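Local coordinates for protein putative NADH-flavin reductase (Streptococcus pneumoniae TIGR4, PDB 4R01) that probably acts as an NADH-dependent flavin reductase, binding the dinucleotide through an NAD(P)-binding Rossmann fold, at residues 119-122 / 123-126; 82-85 / 86-90; 198-202 / 203-207. All blocks are in the same frame, centred on the assembly; numbering follows the deposited sequence.

Interaction 1: 119-122 / 123-126; sequences DFPE and EFKP
Pro-121 and Phe-124 meet in the tightly packed part of this turn. Pro-121 CG lies 3.4 Å from Phe-124 CD2 and also approaches CG of that ring, so the proline leans obliquely on the aromatic group. Phe-120 adds a second apolar contact. Its CE1 comes within 3.5 Å of Phe-124 CB, and the two side chains run roughly at right angles. CG of Phe-120 is anti to the backbone N (chi1 -164°), which swings the ring forward to the residues that follow. Lys-125 CG sits at the edge of the same ring, and Pro-121 CD lies over one face. Leu-115 also packs on Phe-120.

The segment leads from the long loop after strand 94-98 into helix 125-138 of the Rossmann-type domain. Consecutive i to i+3 backbone bonds wind it up. Phe-124 N donates to Pro-121 O at 3.1 Å. Lys-125 N donates to Glu-122 O, also at 3.1 Å, and more weakly to Pro-121 O. Pro-126 has no amide hydrogen to give, and its CD rests 3.3 Å from Glu-122 O.

The polar side is looser. Glu-122 bends at chi2 (-60°) and crosses the extended Lys-125 chain. Lys-125 NZ forms a salt bridge to Glu-122 OE2 at 2.6 Å, approaching from above the carboxylate plane. Glu-122 is exposed, so solvent probably weakens the pull between these charges. Glu-123 is exposed too, yet Tyr-69 of a second subunit packs against both it and Phe-124.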
ATOM      1  N   ASP A 119       0.247  -6.201  -8.859  1.00 45.94           N
ATOM      2  CA  ASP A 119      -0.637  -5.040  -8.855  1.00 50.21           C
ATOM      3  C   ASP A 119      -0.211  -3.930  -9.817  1.00 45.45           C
ATOM      4  O   ASP A 119      -0.893  -2.911  -9.920  1.00 44.73           O
ATOM      5  CB  ASP A 119      -0.746  -4.466  -7.441  1.00 58.86           C
ATOM      6  CG  ASP A 119      -1.938  -5.011  -6.687  1.00 72.60           C
ATOM      7  OD1 ASP A 119      -3.075  -4.596  -6.994  1.00 76.90           O
ATOM      8  OD2 ASP A 119      -1.739  -5.857  -5.790  1.00 79.86           O
ATOM      9  N   PHE A 120       0.905  -4.117 -10.513  1.00 40.65           N
ATOM     10  CA  PHE A 120       1.359  -3.112 -11.471  1.00 37.07           C
ATOM     11  C   PHE A 120       0.347  -2.977 -12.606  1.00 36.47           C
ATOM     12  O   PHE A 120       0.084  -3.942 -13.323  1.00 40.34           O
ATOM     13  CB  PHE A 120       2.740  -3.460 -12.029  1.00 33.64           C
ATOM     14  CG  PHE A 120       3.418  -2.305 -12.708  1.00 32.54           C
ATOM     15  CD1 PHE A 120       3.251  -2.084 -14.065  1.00 29.40           C
ATOM     16  CD2 PHE A 120       4.216  -1.431 -11.985  1.00 33.40           C
ATOM     17  CE1 PHE A 120       3.874  -1.017 -14.693  1.00 27.48           C
ATOM     18  CE2 PHE A 120       4.841  -0.361 -12.607  1.00 31.18           C
ATOM     19  CZ  PHE A 120       4.668  -0.154 -13.962  1.00 26.90           C
ATOM     20  N   PRO A 121      -0.225  -1.773 -12.764  1.00 32.59           N
ATOM     21  CA  PRO A 121      -1.334  -1.504 -13.689  1.00 33.74           C
ATOM     22  C   PRO A 121      -1.017  -1.858 -15.136  1.00 32.16           C
ATOM     23  O   PRO A 121       0.047  -1.498 -15.640  1.00 31.15           O
ATOM     24  CB  PRO A 121      -1.565   0.003 -13.535  1.00 27.95           C
ATOM     25  CG  PRO A 121      -0.300   0.533 -12.967  1.00 32.51           C
ATOM     26  CD  PRO A 121       0.230  -0.549 -12.085  1.00 32.27           C
ATOM     27  N   GLU A 122      -1.945  -2.560 -15.782  1.00 35.80           N
ATOM     28  CA  GLU A 122      -1.776  -3.030 -17.153  1.00 46.19           C
ATOM     29  C   GLU A 122      -1.406  -1.920 -18.129  1.00 49.37           C
ATOM     30  O   GLU A 122      -0.527  -2.095 -18.971  1.00 52.09           O
ATOM     31  CB  GLU A 122      -3.056  -3.720 -17.633  1.00 55.60           C
ATOM     32  CG  GLU A 122      -3.063  -5.229 -17.455  1.00 64.54           C
ATOM     33  CD  GLU A 122      -1.937  -5.912 -18.211  1.00 69.50           C
ATOM     34  OE1 GLU A 122      -1.580  -5.436 -19.309  1.00 71.33           O
ATOM     35  OE2 GLU A 122      -1.414  -6.931 -17.709  1.00 70.45           O
ATOM     36  N   GLU A 123      -2.073  -0.777 -18.007  1.00 50.21           N
ATOM     37  CA  GLU A 123      -1.890   0.323 -18.950  1.00 52.78           C
ATOM     38  C   GLU A 123      -0.494   0.945 -18.881  1.00 47.31           C
ATOM     39  O   GLU A 123      -0.088   1.668 -19.789  1.00 45.66           O
ATOM     40  CB  GLU A 123      -2.948   1.404 -18.716  1.00 61.49           C
ATOM     41  CG  GLU A 123      -4.386   0.915 -18.832  1.00 71.45           C
ATOM     42  CD  GLU A 123      -4.933   0.378 -17.522  1.00 77.63           C
ATOM     43  OE1 GLU A 123      -4.164   0.297 -16.540  1.00 75.78           O
ATOM     44  OE2 GLU A 123      -6.135   0.039 -17.472  1.00 82.41           O
ATOM     45  N   PHE A 124       0.237   0.663 -17.809  1.00 41.84           N
ATOM     46  CA  PHE A 124       1.581   1.208 -17.654  1.00 37.42           C
ATOM     47  C   PHE A 124       2.627   0.252 -18.209  1.00 34.28           C
ATOM     48  O   PHE A 124       3.739   0.658 -18.549  1.00 32.91           O
ATOM     49  CB  PHE A 124       1.882   1.507 -16.182  1.00 34.62           C
ATOM     50  CG  PHE A 124       1.178   2.724 -15.648  1.00 34.82           C
ATOM     51  CD1 PHE A 124       0.274   3.427 -16.430  1.00 36.49           C
ATOM     52  CD2 PHE A 124       1.431   3.171 -14.360  1.00 33.80           C
ATOM     53  CE1 PHE A 124      -0.371   4.544 -15.939  1.00 36.59           C
ATOM     54  CE2 PHE A 124       0.789   4.289 -13.859  1.00 34.70           C
ATOM     55  CZ  PHE A 124      -0.114   4.978 -14.653  1.00 37.66           C
ATOM     56  N   LYS A 125       2.256  -1.019 -18.298  1.00 33.72           N
ATOM     57  CA  LYS A 125       3.183  -2.074 -18.699  1.00 33.60           C
ATOM     58  C   LYS A 125       3.879  -1.876 -20.056  1.00 35.55           C
ATOM     59  O   LYS A 125       5.071  -2.153 -20.163  1.00 38.78           O
ATOM     60  CB  LYS A 125       2.458  -3.420 -18.694  1.00 37.08           C
ATOM     61  CG  LYS A 125       2.054  -3.879 -17.307  1.00 40.72           C
ATOM     62  CD  LYS A 125       1.470  -5.276 -17.335  1.00 43.01           C
ATOM     63  CE  LYS A 125       1.225  -5.791 -15.925  1.00 42.48           C
ATOM     64  NZ  LYS A 125       0.539  -7.111 -15.934  1.00 43.94           N
ATOM     65  N   PRO A 126       3.156  -1.410 -21.096  1.00 35.12           N
ATOM     66  CA  PRO A 126       3.861  -1.249 -22.374  1.00 35.28           C
ATOM     67  C   PRO A 126       5.040  -0.276 -22.318  1.00 35.36           C
ATOM     68  O   PRO A 126       6.119  -0.609 -22.807  1.00 38.71           O
ATOM     69  CB  PRO A 126       2.768  -0.724 -23.308  1.00 33.71           C
ATOM     70  CG  PRO A 126       1.513  -1.270 -22.743  1.00 35.97           C
ATOM     71  CD  PRO A 126       1.704  -1.197 -21.255  1.00 34.83           C
TER

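Interaction 2: 82-85 / 86-90; sequences ELFN and QLLAG
Leu-83 and Leu-87 touch one turn apart near the C-terminal end of helix 76-88. This helix is the connection in the beta-alpha-beta unit formed with parallel strands 61-64 and 94-98. Leu-83 CD1 and Leu-87 CD1 are 4.1 Å apart, a light apolar contact. Leu-87 continues onto Lys-53 and Leu-56 of helix 53-56.

Gln-86 lies back along the preceding turn. Its CB is 3.3 Å from Leu-83 O. CG turns to the backbone oxygen of Glu-82, and CD follows it, 3.3 Å from Glu-82 O. At the tip OE1 lies 3.6 Å from both Glu-82 O and Leu-83 CA, and NE2 stays near Glu-82 O; these are contacts alone. With CG anti to the carbonyl carbon (chi1 -85°), the chain extends over the first residues of the contact. The Glu-82 carboxylate is engaged by Lys-141, which forms a salt bridge with OE2.

The buried side belongs to Phe-84 and Leu-88. They barely meet each other, CD1 to CD1, and both pack on Val-62 of strand 61-64 and on Leu-56. The Phe-84 ring also meets that of Phe-95 on strand 94-98, so this face seats the helix on the sheet.

Backbone bonds tie the two halves together. Gln-86 N donates to Glu-82 O, and Leu-88 N reaches Phe-84 O at 2.8 Å. Ala-89 is the first residue to leave helical angles, yet its N still donates to Asn-85 O at 2.9 Å. Beside that last bond, the Ala-89 methyl carbon CB lies 3.6 Å from Asn-85 OD1.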
ATOM      1  N   GLU A  82      20.665   1.139 -29.085  1.00 48.43           N
ATOM      2  CA  GLU A  82      21.554   0.482 -30.034  1.00 54.88           C
ATOM      3  C   GLU A  82      22.214   1.511 -30.944  1.00 55.58           C
ATOM      4  O   GLU A  82      23.399   1.406 -31.260  1.00 58.91           O
ATOM      5  CB  GLU A  82      20.785  -0.545 -30.866  1.00 63.23           C
ATOM      6  CG  GLU A  82      21.614  -1.743 -31.293  1.00 73.60           C
ATOM      7  CD  GLU A  82      21.851  -2.720 -30.156  1.00 77.19           C
ATOM      8  OE1 GLU A  82      20.862  -3.273 -29.632  1.00 75.26           O
ATOM      9  OE2 GLU A  82      23.025  -2.933 -29.785  1.00 81.87           O
ATOM     10  N   LEU A  83      21.437   2.510 -31.351  1.00 52.78           N
ATOM     11  CA  LEU A  83      21.939   3.584 -32.200  1.00 54.27           C
ATOM     12  C   LEU A  83      22.960   4.455 -31.478  1.00 54.76           C
ATOM     13  O   LEU A  83      24.047   4.717 -31.999  1.00 47.20           O
ATOM     14  CB  LEU A  83      20.786   4.457 -32.695  1.00 50.88           C
ATOM     15  CG  LEU A  83      21.218   5.793 -33.302  1.00 51.79           C
ATOM     16  CD1 LEU A  83      21.850   5.599 -34.676  1.00 53.77           C
ATOM     17  CD2 LEU A  83      20.048   6.752 -33.373  1.00 52.31           C
ATOM     18  N   PHE A  84      22.601   4.909 -30.280  1.00 48.70           N
ATOM     19  CA  PHE A  84      23.471   5.789 -29.514  1.00 46.74           C
ATOM     20  C   PHE A  84      24.778   5.106 -29.145  1.00 50.11           C
ATOM     21  O   PHE A  84      25.837   5.737 -29.149  1.00 52.32           O
ATOM     22  CB  PHE A  84      22.762   6.281 -28.256  1.00 42.51           C
ATOM     23  CG  PHE A  84      21.883   7.472 -28.491  1.00 45.72           C
ATOM     24  CD1 PHE A  84      22.432   8.676 -28.900  1.00 48.42           C
ATOM     25  CD2 PHE A  84      20.514   7.393 -28.299  1.00 45.89           C
ATOM     26  CE1 PHE A  84      21.633   9.777 -29.120  1.00 48.13           C
ATOM     27  CE2 PHE A  84      19.708   8.492 -28.515  1.00 46.07           C
ATOM     28  CZ  PHE A  84      20.270   9.685 -28.924  1.00 48.20           C
ATOM     29  N   ASN A  85      24.703   3.816 -28.836  1.00 47.65           N
ATOM     30  CA  ASN A  85      25.899   3.036 -28.557  1.00 50.61           C
ATOM     31  C   ASN A  85      26.843   3.037 -29.755  1.00 53.78           C
ATOM     32  O   ASN A  85      28.045   3.236 -29.609  1.00 54.15           O
ATOM     33  CB  ASN A  85      25.530   1.603 -28.173  1.00 54.33           C
ATOM     34  CG  ASN A  85      26.744   0.755 -27.854  1.00 59.13           C
ATOM     35  OD1 ASN A  85      27.407   0.959 -26.838  1.00 61.33           O
ATOM     36  ND2 ASN A  85      27.033  -0.214 -28.716  1.00 51.38           N
ATOM     37  N   GLN A  86      26.284   2.826 -30.929  1.00 58.52           N
ATOM     38  CA  GLN A  86      27.031   2.849 -32.168  1.00 67.44           C
ATOM     39  C   GLN A  86      27.718   4.168 -32.382  1.00 63.11           C
ATOM     40  O   GLN A  86      28.761   4.203 -32.953  1.00 62.77           O
ATOM     41  CB  GLN A  86      26.119   2.609 -33.358  1.00 79.75           C
ATOM     42  CG  GLN A  86      25.860   1.157 -33.680  1.00 90.45           C
ATOM     43  CD  GLN A  86      24.514   0.930 -34.349  1.00 95.64           C
ATOM     44  OE1 GLN A  86      23.845   1.867 -34.763  1.00 96.49           O
ATOM     45  NE2 GLN A  86      24.119  -0.324 -34.457  1.00 97.69           N
ATOM     46  N   LEU A  87      27.124   5.244 -31.897  1.00 59.96           N
ATOM     47  CA  LEU A  87      27.620   6.596 -32.124  1.00 58.61           C
ATOM     48  C   LEU A  87      28.602   7.057 -31.052  1.00 58.62           C
ATOM     49  O   LEU A  87      29.521   7.825 -31.336  1.00 60.50           O
ATOM     50  CB  LEU A  87      26.453   7.582 -32.199  1.00 53.86           C
ATOM     51  CG  LEU A  87      25.431   7.360 -33.315  1.00 53.35           C
ATOM     52  CD1 LEU A  87      24.376   8.452 -33.294  1.00 48.28           C
ATOM     53  CD2 LEU A  87      26.121   7.306 -34.665  1.00 53.40           C
ATOM     54  N   LEU A  88      28.409   6.590 -29.823  1.00 56.31           N
ATOM     55  CA  LEU A  88      29.143   7.141 -28.688  1.00 57.71           C
ATOM     56  C   LEU A  88      30.170   6.197 -28.061  1.00 64.31           C
ATOM     57  O   LEU A  88      31.100   6.659 -27.399  1.00 69.90           O
ATOM     58  CB  LEU A  88      28.159   7.601 -27.610  1.00 52.55           C
ATOM     59  CG  LEU A  88      27.201   8.722 -28.015  1.00 49.22           C
ATOM     60  CD1 LEU A  88      26.369   9.170 -26.823  1.00 45.26           C
ATOM     61  CD2 LEU A  88      27.961   9.897 -28.621  1.00 50.09           C
ATOM     62  N   ALA A  89      30.007   4.889 -28.250  1.00 63.62           N
ATOM     63  CA  ALA A  89      30.955   3.929 -27.683  1.00 66.29           C
ATOM     64  C   ALA A  89      32.354   4.152 -28.246  1.00 70.79           C
ATOM     65  O   ALA A  89      32.516   4.461 -29.427  1.00 73.98           O
ATOM     66  CB  ALA A  89      30.502   2.502 -27.941  1.00 67.19           C
ATOM     67  N   GLY A  90      33.359   3.999 -27.392  1.00 70.29           N
ATOM     68  CA  GLY A  90      34.730   4.278 -27.775  1.00 73.21           C
ATOM     69  C   GLY A  90      35.142   5.675 -27.353  1.00 72.38           C
ATOM     70  O   GLY A  90      36.288   5.904 -26.967  1.00 76.15           O
TER

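Interaction 3: 198-202 / 203-207; sequences GHHIK and ERISL
The backbone of 198-202 turns from the loop after helix 184-196 into 203-207, part of strand 203-209 in the mixed Rossmann-type sheet. Lys-202 adopts left-handed helical angles (phi 58°, psi 43°), and Glu-203 is then nearly extended. This reversal brings His-200 back over the start of the strand. Lys-202 and Ile-205 hydrogen-bond through their backbones to residues of neighbouring strand 145-150, and Ser-206 bonds to Ala-168 on the other side.

His-200 carries the side-chain contact. Ile-205 CG2 sits over one face of its imidazole in a CH-pi contact, 3.7 Å from the centroid of the His-200 ring. CB of the adjacent His-199 lies against the opposite face, so the ring is sandwiched. Its rotation is further fixed by a hydrogen bond between His-200 ND1 and Glu-194 OE1 on helix 184-196.

Glu-203 crosses obliquely at the ring edge. Its CG takes the position between the backbone N and the carbonyl carbon, and the chain then extends beside His-200, with CG 3.7 Å from His-200 CB. The carboxylate stands almost perpendicular to the imidazole, their planes 87° apart. The extended Lys-202 chain takes its NZ to a hydrogen bond with Asn-142 O. At the ring edge, Glu-203 OE1 stops 3.7 Å from the carbon His-200 CD2.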
ATOM      1  N   GLY A 198      29.180  14.242 -11.206  1.00 75.24           N
ATOM      2  CA  GLY A 198      28.664  12.931 -11.483  1.00 72.47           C
ATOM      3  C   GLY A 198      29.540  11.778 -11.168  1.00 74.85           C
ATOM      4  O   GLY A 198      30.493  11.503 -11.846  1.00 78.33           O
ATOM      5  N   HIS A 199      29.186  11.078 -10.120  1.00 73.17           N
ATOM      6  CA  HIS A 199      29.841   9.849  -9.799  1.00 73.81           C
ATOM      7  C   HIS A 199      29.593   8.729 -10.775  1.00 66.06           C
ATOM      8  O   HIS A 199      30.510   8.070 -11.204  1.00 64.62           O
ATOM      9  CB  HIS A 199      29.402   9.413  -8.397  1.00 77.45           C
ATOM     10  CG  HIS A 199      29.708  10.421  -7.340  1.00 83.20           C
ATOM     11  ND1 HIS A 199      30.973  10.597  -6.823  1.00 88.73           N
ATOM     12  CD2 HIS A 199      28.925  11.337  -6.731  1.00 83.42           C
ATOM     13  CE1 HIS A 199      30.952  11.569  -5.933  1.00 90.01           C
ATOM     14  NE2 HIS A 199      29.721  12.034  -5.859  1.00 87.30           N
ATOM     15  N   HIS A 200      28.338   8.561 -11.161  1.00 60.35           N
ATOM     16  CA  HIS A 200      27.785   7.278 -11.529  1.00 58.22           C
ATOM     17  C   HIS A 200      27.820   6.860 -12.965  1.00 59.31           C
ATOM     18  O   HIS A 200      26.889   7.068 -13.699  1.00 59.89           O
ATOM     19  CB  HIS A 200      26.350   7.219 -11.061  1.00 53.89           C
ATOM     20  CG  HIS A 200      26.159   7.667  -9.662  1.00 53.88           C
ATOM     21  ND1 HIS A 200      25.969   8.981  -9.329  1.00 54.21           N
ATOM     22  CD2 HIS A 200      26.119   6.978  -8.508  1.00 51.12           C
ATOM     23  CE1 HIS A 200      25.822   9.084  -8.028  1.00 53.11           C
ATOM     24  NE2 HIS A 200      25.910   7.882  -7.508  1.00 52.47           N
ATOM     25  N   ILE A 201      28.861   6.156 -13.330  1.00 60.20           N
ATOM     26  CA  ILE A 201      29.084   5.777 -14.717  1.00 59.14           C
ATOM     27  C   ILE A 201      28.770   4.296 -14.913  1.00 57.47           C
ATOM     28  O   ILE A 201      29.157   3.461 -14.094  1.00 56.05           O
ATOM     29  CB  ILE A 201      30.534   6.064 -15.149  1.00 63.03           C
ATOM     30  CG1 ILE A 201      30.929   7.491 -14.759  1.00 63.38           C
ATOM     31  CG2 ILE A 201      30.705   5.840 -16.645  1.00 65.56           C
ATOM     32  CD1 ILE A 201      30.021   8.558 -15.339  1.00 61.70           C
ATOM     33  N   LYS A 202      28.060   3.987 -15.998  1.00 56.58           N
ATOM     34  CA  LYS A 202      27.629   2.622 -16.312  1.00 54.48           C
ATOM     35  C   LYS A 202      26.770   2.024 -15.198  1.00 52.84           C
ATOM     36  O   LYS A 202      26.929   0.860 -14.835  1.00 54.29           O
ATOM     37  CB  LYS A 202      28.834   1.720 -16.586  1.00 52.17           C
ATOM     38  CG  LYS A 202      29.754   2.221 -17.687  1.00 50.90           C
ATOM     39  CD  LYS A 202      30.869   1.228 -17.951  1.00 53.52           C
ATOM     40  CE  LYS A 202      31.928   1.806 -18.867  1.00 52.57           C
ATOM     41  NZ  LYS A 202      33.010   0.817 -19.118  1.00 56.16           N
ATOM     42  N   GLU A 203      25.857   2.827 -14.663  1.00 51.35           N
ATOM     43  CA  GLU A 203      24.912   2.350 -13.662  1.00 52.33           C
ATOM     44  C   GLU A 203      23.665   3.227 -13.643  1.00 50.57           C
ATOM     45  O   GLU A 203      23.629   4.283 -14.277  1.00 51.64           O
ATOM     46  CB  GLU A 203      25.562   2.309 -12.278  1.00 56.73           C
ATOM     47  CG  GLU A 203      26.266   3.590 -11.867  1.00 57.78           C
ATOM     48  CD  GLU A 203      26.774   3.542 -10.436  1.00 56.72           C
ATOM     49  OE1 GLU A 203      25.941   3.433  -9.511  1.00 55.73           O
ATOM     50  OE2 GLU A 203      28.005   3.604 -10.237  1.00 56.92           O
ATOM     51  N   ARG A 204      22.635   2.780 -12.932  1.00 47.35           N
ATOM     52  CA  ARG A 204      21.402   3.548 -12.841  1.00 42.89           C
ATOM     53  C   ARG A 204      21.228   4.236 -11.496  1.00 41.64           C
ATOM     54  O   ARG A 204      21.412   3.625 -10.443  1.00 38.82           O
ATOM     55  CB  ARG A 204      20.177   2.668 -13.092  1.00 41.66           C
ATOM     56  CG  ARG A 204      18.908   3.357 -12.609  1.00 42.49           C
ATOM     57  CD  ARG A 204      17.676   2.523 -12.757  1.00 42.97           C
ATOM     58  NE  ARG A 204      17.718   1.308 -11.957  1.00 37.91           N
ATOM     59  CZ  ARG A 204      16.732   0.426 -11.943  1.00 37.91           C
ATOM     60  NH1 ARG A 204      15.646   0.661 -12.667  1.00 36.92           N
ATOM     61  NH2 ARG A 204      16.819  -0.674 -11.210  1.00 44.10           N
ATOM     62  N   ILE A 205      20.859   5.511 -11.548  1.00 40.05           N
ATOM     63  CA  ILE A 205      20.454   6.240 -10.359  1.00 39.86           C
ATOM     64  C   ILE A 205      18.958   6.524 -10.417  1.00 36.87           C
ATOM     65  O   ILE A 205      18.332   6.381 -11.470  1.00 34.91           O
ATOM     66  CB  ILE A 205      21.220   7.560 -10.221  1.00 39.74           C
ATOM     67  CG1 ILE A 205      21.005   8.424 -11.466  1.00 34.61           C
ATOM     68  CG2 ILE A 205      22.699   7.287 -10.006  1.00 40.39           C
ATOM     69  CD1 ILE A 205      21.732   9.748 -11.421  1.00 37.28           C
ATOM     70  N   SER A 206      18.385   6.925  -9.287  1.00 33.93           N
ATOM     71  CA  SER A 206      16.970   7.281  -9.238  1.00 31.90           C
ATOM     72  C   SER A 206      16.768   8.579  -8.460  1.00 31.12           C
ATOM     73  O   SER A 206      17.550   8.905  -7.564  1.00 31.20           O
ATOM     74  CB  SER A 206      16.147   6.150  -8.614  1.00 32.24           C
ATOM     75  OG  SER A 206      16.650   5.799  -7.338  1.00 32.58           O
ATOM     76  N   LEU A 207      15.718   9.316  -8.812  1.00 30.21           N
ATOM     77  CA  LEU A 207      15.453  10.616  -8.205  1.00 30.20           C
ATOM     78  C   LEU A 207      14.038  10.694  -7.639  1.00 30.02           C
ATOM     79  O   LEU A 207      13.127  10.040  -8.149  1.00 28.87           O
ATOM     80  CB  LEU A 207      15.675  11.733  -9.228  1.00 25.23           C
ATOM     81  CG  LEU A 207      17.102  11.862  -9.764  1.00 27.22           C
ATOM     82  CD1 LEU A 207      17.155  12.850 -10.923  1.00 29.27           C
ATOM     83  CD2 LEU A 207      18.035  12.293  -8.649  1.00 29.41           C
TER

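How the interactions relate
Going from the N terminus, interaction 2 comes first, then interaction 1, then interaction 3. Each is formed by consecutive residues, so each closes just a local turn. The three follow in series, and none nests in or crosses another. Interaction 2 lies at the end of the helix between strands 61-64 and 94-98. Interaction 1 leads into helix 125-138, which precedes strand 145-150, and faces a second subunit. Interaction 3 joins helix 184-196 to strand 203-209, beside strand 145-150. Interactions 2 and 3 are the closest pair, with centres 18 Å apart, while the centres of interactions 1 and 2 are 30 Å apart. No two of them touch.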